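Local structure of carboxylic ester hydrolase (Aspergillus niger, 7K4O) at residues A[194-197]-A[202-205]; A[402-407]-A[452-457]; A[429-434]-A[516-521]. The protein probably hydrolyses the ester bonds of tannins, as a serine esterase of the tannase family that holds 3,4,5-trihydroxybenzoic acid in a pocket and carries calcium and zinc ions. All coordinates share one frame; numbering follows the deposited sequence.

Contact 1: residues A[194-197]-A[202-205]; sequences SQVQ and EWDG
The indole of Trp203 meets Val196 at its edge, where CG2 lies near the ring plane at 4.2 Å from CE3, while Gln195 comes in obliquely against the far rim of the six-membered ring. Over one face of the same indole stands the carboxylate of Glu202, the preceding residue, with OE2 3.2 Å above the plane and displaced toward the rim. The aliphatic part of Gln195 presses closely on the ring: its CG is 3.3 Å from Trp203 CH2, and its CB is 3.5 Å from Trp203 CZ3. This follows from a side chain that places CG opposite the carbonyl carbon (chi1 -55°) and then bends at chi2, so that two methylene groups are laid along the ring rim. Beyond them the amide end faces the Glu202 carboxylate, the two planes turned 61° from each other. Glu202 reaches there with CG trans to the backbone N (chi1 177°) and the chain straight beyond it, and its OE2 takes a hydrogen bond from the hydroxyl of Ser159; the buried carboxylate thus has a polar partner on helix 144-169. The example illustrates how a tight connection between a helix and a strand can be closed by side chains packed on one indole. Helix 144-169 also packs on Gln195 through His155 and Arg156, while Trp203 stacks on Tyr182 of strand 179-185. The contact therefore fastens the end of helix 187-196, which follows Ser186 of the ligand pocket, to the start of the central-sheet strand 205-209.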
loop_
_atom_site.group_PDB
_atom_site.type_symbol
_atom_site.label_atom_id
_atom_site.label_comp_id
_atom_site.label_asym_id
_atom_site.label_seq_id
_atom_site.Cartn_x
_atom_site.Cartn_y
_atom_site.Cartn_z
ATOM N N SER A 194 -4.281 9.166 4.012
ATOM C CA SER A 194 -5.220 9.641 5.041
ATOM C C SER A 194 -4.789 11.034 5.517
ATOM O O SER A 194 -5.647 11.865 5.880
ATOM C CB SER A 194 -5.357 8.685 6.196
ATOM O OG SER A 194 -4.239 8.692 7.079
ATOM N N GLN A 195 -3.486 11.291 5.560
ATOM C CA GLN A 195 -2.963 12.592 6.026
ATOM C C GLN A 195 -2.886 13.611 4.875
ATOM O O GLN A 195 -3.302 14.755 5.054
ATOM C CB GLN A 195 -1.567 12.460 6.640
ATOM C CG GLN A 195 -1.504 11.442 7.758
ATOM C CD GLN A 195 -2.462 11.738 8.892
ATOM O OE1 GLN A 195 -2.327 12.727 9.583
ATOM N NE2 GLN A 195 -3.495 10.908 9.031
ATOM N N VAL A 196 -2.426 13.189 3.699
ATOM C CA VAL A 196 -2.320 14.081 2.513
ATOM C C VAL A 196 -3.704 14.647 2.154
ATOM O O VAL A 196 -3.806 15.780 1.777
ATOM C CB VAL A 196 -1.655 13.348 1.364
ATOM C CG1 VAL A 196 -1.730 14.139 0.068
ATOM C CG2 VAL A 196 -0.191 12.966 1.681
ATOM N N GLN A 197 -4.753 13.856 2.356
ATOM C CA GLN A 197 -6.140 14.266 2.051
ATOM C C GLN A 197 -6.728 15.272 3.038
ATOM O O GLN A 197 -7.732 15.863 2.688
ATOM C CB GLN A 197 -7.007 13.007 1.942
ATOM C CG GLN A 197 -6.756 12.249 0.672
ATOM C CD GLN A 197 -7.402 10.891 0.585
ATOM O OE1 GLN A 197 -8.279 10.530 1.385
ATOM N NE2 GLN A 197 -6.913 10.073 -0.334
ATOM N N GLU A 202 1.360 18.809 7.016
ATOM C CA GLU A 202 1.925 17.800 7.922
ATOM C C GLU A 202 3.259 17.287 7.341
ATOM O O GLU A 202 4.234 17.155 8.096
ATOM C CB GLU A 202 0.901 16.681 8.087
ATOM C CG GLU A 202 1.378 15.530 8.934
ATOM C CD GLU A 202 0.290 14.502 9.264
ATOM O OE1 GLU A 202 -0.853 14.907 9.267
ATOM O OE2 GLU A 202 0.636 13.387 9.607
ATOM N N TRP A 203 3.292 16.987 6.052
ATOM C CA TRP A 203 4.490 16.470 5.370
ATOM C C TRP A 203 4.802 17.291 4.133
ATOM O O TRP A 203 3.877 17.673 3.372
ATOM C CB TRP A 203 4.349 15.007 4.982
ATOM C CG TRP A 203 4.035 14.078 6.110
ATOM C CD1 TRP A 203 4.530 14.064 7.381
ATOM C CD2 TRP A 203 3.085 13.007 6.043
ATOM N NE1 TRP A 203 3.987 13.008 8.094
ATOM C CE2 TRP A 203 3.082 12.377 7.302
ATOM C CE3 TRP A 203 2.256 12.497 5.036
ATOM C CZ2 TRP A 203 2.313 11.245 7.579
ATOM C CZ3 TRP A 203 1.494 11.384 5.310
ATOM C CH2 TRP A 203 1.527 10.759 6.552
ATOM N N ASP A 204 6.084 17.425 3.846
ATOM C CA ASP A 204 6.602 17.989 2.586
ATOM C C ASP A 204 6.564 16.960 1.474
ATOM O O ASP A 204 6.455 17.358 0.283
ATOM C CB ASP A 204 8.031 18.513 2.787
ATOM C CG ASP A 204 8.046 19.622 3.843
ATOM O OD1 ASP A 204 7.395 20.684 3.607
ATOM O OD2 ASP A 204 8.557 19.409 4.979
ATOM N N GLY A 205 6.711 15.672 1.795
ATOM C CA GLY A 205 6.735 14.632 0.757
ATOM C C GLY A 205 6.167 13.349 1.312
ATOM O O GLY A 205 6.483 12.982 2.448
#

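Contact 2: residues A[402-407]-A[452-457]; sequences TPFHEA and NEWYRL. With ZN (zinc ion), chain O.
Aromatic stacking carries most of the contact between His405 and Trp454. The imidazole lies over the five-membered ring of the indole in an offset stack, centroids 3.8 Å apart and planes inclined by 23°. His405 ND1 sits above the pyrrole part at 3.2 Å from Trp454 NE1, yet both are donors and no hydrogen bond joins them; Trp454 NE1 is bonded instead to the hydroxyl of Tyr439. A CH-pi contact extends the stack, since His405 CB stands almost squarely over the six-membered ring, 3.8 Å from its centroid. On the opposite face of the indole lies CB of Tyr455. Trp454 adopts the uncommon chi1 of 62°, with CG between the backbone N and the carbonyl carbon, and this turns the indole flat beneath the histidine. Apolar packing adds Phe404, at whose edge Trp454 CZ3 lies, 3.9 Å from Phe404 CD2.

Metal binding uses the other imidazole nitrogen: His405 NE2 holds a zinc ion at 2.1 Å, and four waters also bind it. The stack on Trp454 would limit rotation of the imidazole that binds the metal. A second zinc site lies close by, where Glu453 and Glu449 both bind the metal. Within residues 452-457, Arg456 NH1 donates to Asn452 O at 2.9 Å, the oxygen lying in the guanidinium plane.

Helix 402-406 leads into strand 410-416, and Trp454 directly precedes the parallel neighbour 455-460; a helix thus packed at the entry to the outermost parallel strand fits the alpha/beta-hydrolase fold of the tannase family.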
loop_
_atom_site.group_PDB
_atom_site.type_symbol
_atom_site.label_atom_id
_atom_site.label_comp_id
_atom_site.label_asym_id
_atom_site.label_seq_id
_atom_site.Cartn_x
_atom_site.Cartn_y
_atom_site.Cartn_z
ATOM N N THR A 402 -6.238 20.258 -2.680
ATOM C CA THR A 402 -5.857 21.692 -2.793
ATOM C C THR A 402 -4.921 22.092 -1.633
ATOM O O THR A 402 -3.886 22.747 -1.872
ATOM C CB THR A 402 -7.090 22.595 -2.963
ATOM O OG1 THR A 402 -7.736 22.210 -4.180
ATOM C CG2 THR A 402 -6.646 24.049 -2.997
ATOM N N PRO A 403 -5.214 21.821 -0.348
ATOM C CA PRO A 403 -4.342 22.279 0.740
ATOM C C PRO A 403 -2.900 21.736 0.633
ATOM O O PRO A 403 -1.924 22.501 0.753
ATOM C CB PRO A 403 -5.025 21.747 2.009
ATOM C CG PRO A 403 -6.489 21.685 1.624
ATOM C CD PRO A 403 -6.467 21.201 0.189
ATOM N N PHE A 404 -2.753 20.445 0.396
ATOM C CA PHE A 404 -1.424 19.812 0.234
ATOM C C PHE A 404 -0.693 20.418 -0.962
ATOM O O PHE A 404 0.519 20.783 -0.893
ATOM C CB PHE A 404 -1.600 18.308 0.103
ATOM C CG PHE A 404 -0.323 17.539 -0.036
ATOM C CD1 PHE A 404 0.395 17.165 1.077
ATOM C CD2 PHE A 404 0.163 17.210 -1.289
ATOM C CE1 PHE A 404 1.566 16.451 0.928
ATOM C CE2 PHE A 404 1.305 16.461 -1.431
ATOM C CZ PHE A 404 2.014 16.077 -0.321
ATOM N N HIS A 405 -1.383 20.563 -2.082
ATOM C CA HIS A 405 -0.754 21.102 -3.308
ATOM C C HIS A 405 -0.308 22.550 -3.039
ATOM O O HIS A 405 0.857 22.892 -3.393
ATOM C CB HIS A 405 -1.709 20.969 -4.487
ATOM C CG HIS A 405 -1.264 21.732 -5.693
ATOM N ND1 HIS A 405 0.009 21.570 -6.217
ATOM C CD2 HIS A 405 -1.916 22.617 -6.480
ATOM C CE1 HIS A 405 0.124 22.391 -7.280
ATOM N NE2 HIS A 405 -1.017 23.024 -7.416
ATOM N N GLU A 406 -1.167 23.359 -2.443
ATOM C CA GLU A 406 -0.890 24.789 -2.169
ATOM C C GLU A 406 0.237 24.960 -1.147
ATOM O O GLU A 406 0.898 26.013 -1.243
ATOM C CB GLU A 406 -2.127 25.527 -1.682
ATOM C CG GLU A 406 -3.076 25.808 -2.825
ATOM C CD GLU A 406 -4.310 26.633 -2.429
ATOM O OE1 GLU A 406 -4.636 26.721 -1.223
ATOM O OE2 GLU A 406 -4.969 27.124 -3.350
ATOM N N ALA A 407 0.483 23.975 -0.287
ATOM C CA ALA A 407 1.611 24.013 0.683
ATOM C C ALA A 407 2.913 23.606 -0.028
ATOM O O ALA A 407 3.988 23.736 0.585
ATOM C CB ALA A 407 1.339 23.082 1.842
ATOM N N ASN A 452 1.311 16.195 -12.586
ATOM C CA ASN A 452 2.653 15.575 -12.625
ATOM C C ASN A 452 3.741 16.550 -12.153
ATOM O O ASN A 452 4.869 16.076 -11.908
ATOM C CB ASN A 452 2.963 14.963 -14.003
ATOM C CG ASN A 452 2.414 13.552 -14.122
ATOM O OD1 ASN A 452 2.193 12.882 -13.104
ATOM N ND2 ASN A 452 2.137 13.086 -15.355
ATOM N N GLU A 453 3.426 17.796 -11.934
ATOM C CA GLU A 453 4.400 18.704 -11.259
ATOM C C GLU A 453 4.583 18.282 -9.786
ATOM O O GLU A 453 5.609 18.659 -9.177
ATOM C CB GLU A 453 3.894 20.137 -11.260
ATOM C CG GLU A 453 3.851 20.829 -12.635
ATOM C CD GLU A 453 3.273 22.230 -12.595
ATOM O OE1 GLU A 453 3.081 22.828 -13.664
ATOM O OE2 GLU A 453 2.938 22.713 -11.497
ATOM N N TRP A 454 3.633 17.590 -9.164
ATOM C CA TRP A 454 3.696 17.367 -7.697
ATOM C C TRP A 454 3.186 15.985 -7.247
ATOM O O TRP A 454 3.455 15.597 -6.119
ATOM C CB TRP A 454 3.011 18.517 -6.947
ATOM C CG TRP A 454 1.560 18.644 -7.270
ATOM C CD1 TRP A 454 1.037 19.309 -8.337
ATOM C CD2 TRP A 454 0.442 18.064 -6.552
ATOM N NE1 TRP A 454 -0.339 19.240 -8.320
ATOM C CE2 TRP A 454 -0.727 18.452 -7.258
ATOM C CE3 TRP A 454 0.297 17.294 -5.393
ATOM C CZ2 TRP A 454 -2.014 18.100 -6.844
ATOM C CZ3 TRP A 454 -0.992 16.884 -5.044
ATOM C CH2 TRP A 454 -2.101 17.303 -5.742
ATOM N N TYR A 455 2.474 15.228 -8.059
ATOM C CA TYR A 455 1.942 13.896 -7.677
ATOM C C TYR A 455 2.177 12.965 -8.866
ATOM O O TYR A 455 1.504 13.085 -9.872
ATOM C CB TYR A 455 0.453 13.961 -7.294
ATOM C CG TYR A 455 -0.270 12.637 -7.161
ATOM C CD1 TYR A 455 0.413 11.429 -6.991
ATOM C CD2 TYR A 455 -1.666 12.593 -7.161
ATOM C CE1 TYR A 455 -0.277 10.209 -6.894
ATOM C CE2 TYR A 455 -2.360 11.392 -7.032
ATOM C CZ TYR A 455 -1.662 10.195 -6.953
ATOM O OH TYR A 455 -2.328 9.012 -6.876
ATOM N N ARG A 456 3.188 12.129 -8.747
ATOM C CA ARG A 456 3.658 11.224 -9.803
ATOM C C ARG A 456 3.413 9.790 -9.375
ATOM O O ARG A 456 3.614 9.428 -8.217
ATOM C CB ARG A 456 5.129 11.522 -10.142
ATOM C CG ARG A 456 5.328 12.944 -10.633
ATOM C CD ARG A 456 6.794 13.346 -10.847
ATOM N NE ARG A 456 7.284 12.683 -12.031
ATOM C CZ ARG A 456 7.069 13.087 -13.284
ATOM N NH1 ARG A 456 6.404 14.196 -13.553
ATOM N NH2 ARG A 456 7.583 12.380 -14.273
ATOM N N LEU A 457 2.988 8.990 -10.354
ATOM C CA LEU A 457 2.564 7.603 -10.174
ATOM C C LEU A 457 3.375 6.696 -11.103
ATOM O O LEU A 457 3.504 7.018 -12.317
ATOM C CB LEU A 457 1.067 7.515 -10.508
ATOM C CG LEU A 457 0.497 6.109 -10.606
ATOM C CD1 LEU A 457 0.568 5.351 -9.278
ATOM C CD2 LEU A 457 -0.937 6.202 -11.110
HETATM ZN ZN ZN O . -1.470 24.596 -8.692
HETATM O O HOH W 1 -3.940 24.863 -9.158
HETATM O O HOH W 2 -1.112 23.240 -10.452
HETATM O O HOH W 3 0.538 25.835 -9.305
HETATM O O HOH W 4 -2.064 26.362 -7.277
#

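Contact 3: residues A[429-434]-A[516-521]; sequences RYWESV and AWPLRP
Glu432 OE2 is gripped by two groups: Trp517 NE1 donates to it across the contact at 3.0 Å with an N-H...O angle of 151°, and the hydroxyl of Tyr444 makes a second hydrogen bond. The oxygen lies nearly in the indole plane of Trp517, but the donor reaches it from above the carboxylate plane; carboxylate and ring stand almost at right angles. The other oxygen, OE1, forms a salt bridge with Arg435 of the same helix, so this buried acid is satisfied at both ends and its rotation is fixed. A bend at chi2 of Glu432 swings the carboxylate round to the indole edge.

Beside this bond the two tryptophans form a T-shaped pair. The edge of Trp517 points at the face of Trp431, with planes at 81° and the centroids of the five-membered ring of Trp517 and the six-membered ring of Trp431 4.6 Å apart; Trp517 CD1 is the nearest atom, 3.3 Å from Trp431 CE3. The same indole edge thus offers its N-H to the carboxylate and its CD1 to the ring. Trp431 is itself held by a hydrogen bond from NE1 to Tyr455 O.

Pro518 follows a cis peptide bond. Its CB lies over one face of Trp517, and its CD touches Trp431 CH2 at 4.4 Å. Leu519 N bonds to Ala516 O at 3.0 Å, closing a type VI turn with the cis Trp-Pro bond at its centre, a classic setting for proline on an aromatic ring. With Trp517 at its corner, the turn holds the loop before strand 520-524 against helix 425-438, one of the helices of the beta-alpha-beta crossover from strand 410-416 to strand 455-460 in the alpha/beta-hydrolase fold.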
loop_
_atom_site.group_PDB
_atom_site.type_symbol
_atom_site.label_atom_id
_atom_site.label_comp_id
_atom_site.label_asym_id
_atom_site.label_seq_id
_atom_site.Cartn_x
_atom_site.Cartn_y
_atom_site.Cartn_z
ATOM N N ARG A 429 -6.702 4.848 -10.897
ATOM C CA ARG A 429 -8.005 5.507 -10.739
ATOM C C ARG A 429 -7.918 6.736 -9.828
ATOM O O ARG A 429 -8.547 7.748 -10.096
ATOM C CB ARG A 429 -9.071 4.535 -10.233
ATOM C CG ARG A 429 -10.441 5.215 -10.275
ATOM C CD ARG A 429 -11.539 4.240 -9.844
ATOM N NE ARG A 429 -12.841 4.837 -9.955
ATOM C CZ ARG A 429 -13.633 4.776 -11.045
ATOM N NH1 ARG A 429 -13.263 4.094 -12.119
ATOM N NH2 ARG A 429 -14.814 5.368 -11.041
ATOM N N TYR A 430 -7.202 6.622 -8.721
ATOM C CA TYR A 430 -7.139 7.762 -7.777
ATOM C C TYR A 430 -6.404 8.937 -8.412
ATOM O O TYR A 430 -6.853 10.089 -8.259
ATOM C CB TYR A 430 -6.495 7.357 -6.460
ATOM C CG TYR A 430 -6.492 8.496 -5.477
ATOM C CD1 TYR A 430 -7.681 9.015 -4.957
ATOM C CD2 TYR A 430 -5.299 9.119 -5.104
ATOM C CE1 TYR A 430 -7.688 10.104 -4.092
ATOM C CE2 TYR A 430 -5.284 10.180 -4.220
ATOM C CZ TYR A 430 -6.472 10.676 -3.716
ATOM O OH TYR A 430 -6.417 11.747 -2.873
ATOM N N TRP A 431 -5.287 8.667 -9.087
ATOM C CA TRP A 431 -4.544 9.765 -9.747
ATOM C C TRP A 431 -5.466 10.444 -10.756
ATOM O O TRP A 431 -5.529 11.693 -10.832
ATOM C CB TRP A 431 -3.265 9.210 -10.375
ATOM C CG TRP A 431 -2.384 10.218 -11.044
ATOM C CD1 TRP A 431 -1.251 10.779 -10.513
ATOM C CD2 TRP A 431 -2.496 10.711 -12.392
ATOM N NE1 TRP A 431 -0.643 11.585 -11.444
ATOM C CE2 TRP A 431 -1.399 11.584 -12.595
ATOM C CE3 TRP A 431 -3.395 10.514 -13.452
ATOM C CZ2 TRP A 431 -1.187 12.225 -13.807
ATOM C CZ3 TRP A 431 -3.175 11.156 -14.647
ATOM C CH2 TRP A 431 -2.099 12.021 -14.804
ATOM N N GLU A 432 -6.260 9.671 -11.487
ATOM C CA GLU A 432 -7.196 10.290 -12.452
ATOM C C GLU A 432 -8.316 11.082 -11.765
ATOM O O GLU A 432 -8.742 12.086 -12.299
ATOM C CB GLU A 432 -7.798 9.200 -13.347
ATOM C CG GLU A 432 -6.814 8.435 -14.229
ATOM C CD GLU A 432 -6.212 9.238 -15.370
ATOM O OE1 GLU A 432 -6.572 10.404 -15.511
ATOM O OE2 GLU A 432 -5.392 8.644 -16.119
ATOM N N SER A 433 -8.774 10.620 -10.604
ATOM C CA SER A 433 -9.797 11.308 -9.786
ATOM C C SER A 433 -9.242 12.662 -9.391
ATOM O O SER A 433 -9.950 13.699 -9.521
ATOM C CB SER A 433 -10.191 10.496 -8.576
ATOM O OG SER A 433 -10.961 9.373 -9.014
ATOM N N VAL A 434 -8.021 12.671 -8.862
ATOM C CA VAL A 434 -7.382 13.927 -8.414
ATOM C C VAL A 434 -7.219 14.868 -9.610
ATOM O O VAL A 434 -7.566 16.081 -9.519
ATOM C CB VAL A 434 -6.049 13.652 -7.702
ATOM C CG1 VAL A 434 -5.341 14.948 -7.346
ATOM C CG2 VAL A 434 -6.261 12.853 -6.443
ATOM N N ALA A 516 6.690 7.360 -15.571
ATOM C CA ALA A 516 5.637 8.093 -14.846
ATOM C C ALA A 516 4.371 8.030 -15.672
ATOM O O ALA A 516 4.375 8.424 -16.855
ATOM C CB ALA A 516 6.018 9.529 -14.617
ATOM N N TRP A 517 3.304 7.570 -15.039
ATOM C CA TRP A 517 1.940 7.631 -15.602
ATOM C C TRP A 517 1.707 9.016 -16.152
ATOM O O TRP A 517 2.063 10.010 -15.528
ATOM C CB TRP A 517 0.910 7.289 -14.493
ATOM C CG TRP A 517 -0.500 7.270 -14.991
ATOM C CD1 TRP A 517 -1.420 8.260 -14.912
ATOM C CD2 TRP A 517 -1.102 6.223 -15.781
ATOM N NE1 TRP A 517 -2.565 7.894 -15.580
ATOM C CE2 TRP A 517 -2.381 6.666 -16.139
ATOM C CE3 TRP A 517 -0.641 4.997 -16.277
ATOM C CZ2 TRP A 517 -3.230 5.912 -16.952
ATOM C CZ3 TRP A 517 -1.498 4.225 -17.045
ATOM C CH2 TRP A 517 -2.754 4.704 -17.395
ATOM N N PRO A 518 1.044 9.208 -17.310
ATOM C CA PRO A 518 0.427 8.153 -18.136
ATOM C C PRO A 518 1.283 7.551 -19.254
ATOM O O PRO A 518 0.741 6.814 -20.085
ATOM C CB PRO A 518 -0.720 8.931 -18.784
ATOM C CG PRO A 518 -0.153 10.306 -19.006
ATOM C CD PRO A 518 0.726 10.540 -17.797
ATOM N N LEU A 519 2.589 7.790 -19.200
ATOM C CA LEU A 519 3.519 7.127 -20.131
ATOM C C LEU A 519 3.659 5.670 -19.711
ATOM O O LEU A 519 3.505 5.314 -18.514
ATOM C CB LEU A 519 4.869 7.869 -20.114
ATOM C CG LEU A 519 4.799 9.351 -20.495
ATOM C CD1 LEU A 519 6.170 9.995 -20.319
ATOM C CD2 LEU A 519 4.309 9.524 -21.930
ATOM N N ARG A 520 3.975 4.802 -20.675
ATOM C CA ARG A 520 4.249 3.372 -20.421
ATOM C C ARG A 520 5.631 3.003 -20.964
ATOM O O ARG A 520 6.090 3.649 -21.923
ATOM C CB ARG A 520 3.245 2.446 -21.127
ATOM C CG ARG A 520 1.773 2.742 -20.955
ATOM C CD ARG A 520 1.318 2.859 -19.525
ATOM N NE ARG A 520 1.596 1.706 -18.701
ATOM C CZ ARG A 520 2.208 1.775 -17.499
ATOM N NH1 ARG A 520 2.634 2.941 -17.015
ATOM N NH2 ARG A 520 2.380 0.687 -16.808
ATOM N N PRO A 521 6.289 1.958 -20.426
ATOM C CA PRO A 521 7.623 1.578 -20.879
ATOM C C PRO A 521 7.568 0.810 -22.202
ATOM O O PRO A 521 6.701 -0.014 -22.402
ATOM C CB PRO A 521 8.162 0.682 -19.779
ATOM C CG PRO A 521 6.918 0.106 -19.134
ATOM C CD PRO A 521 5.916 1.227 -19.211
#

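From the N terminus, contact 1 comes first and closes the short turn that joins helix 187-196 to strand 205-209. It finishes well before the others begin, but it touches contact 2 in space, where Val196 packs on Phe404. Contact 2 closes a long loop from helix 402-406 to the start of strand 455-460, enclosing strand 410-416 and the helical crossover. Contact 3 opens within that span, on helix 425-438, and closes only at residues 516-521, so the two cross. They are stitched together at the sheet edge: Leu457 O probably accepts a hydrogen bond from Trp517 N. Together the three tie three helices to the strands toward the 455-460 edge of the central sheet and to the late loop beside it.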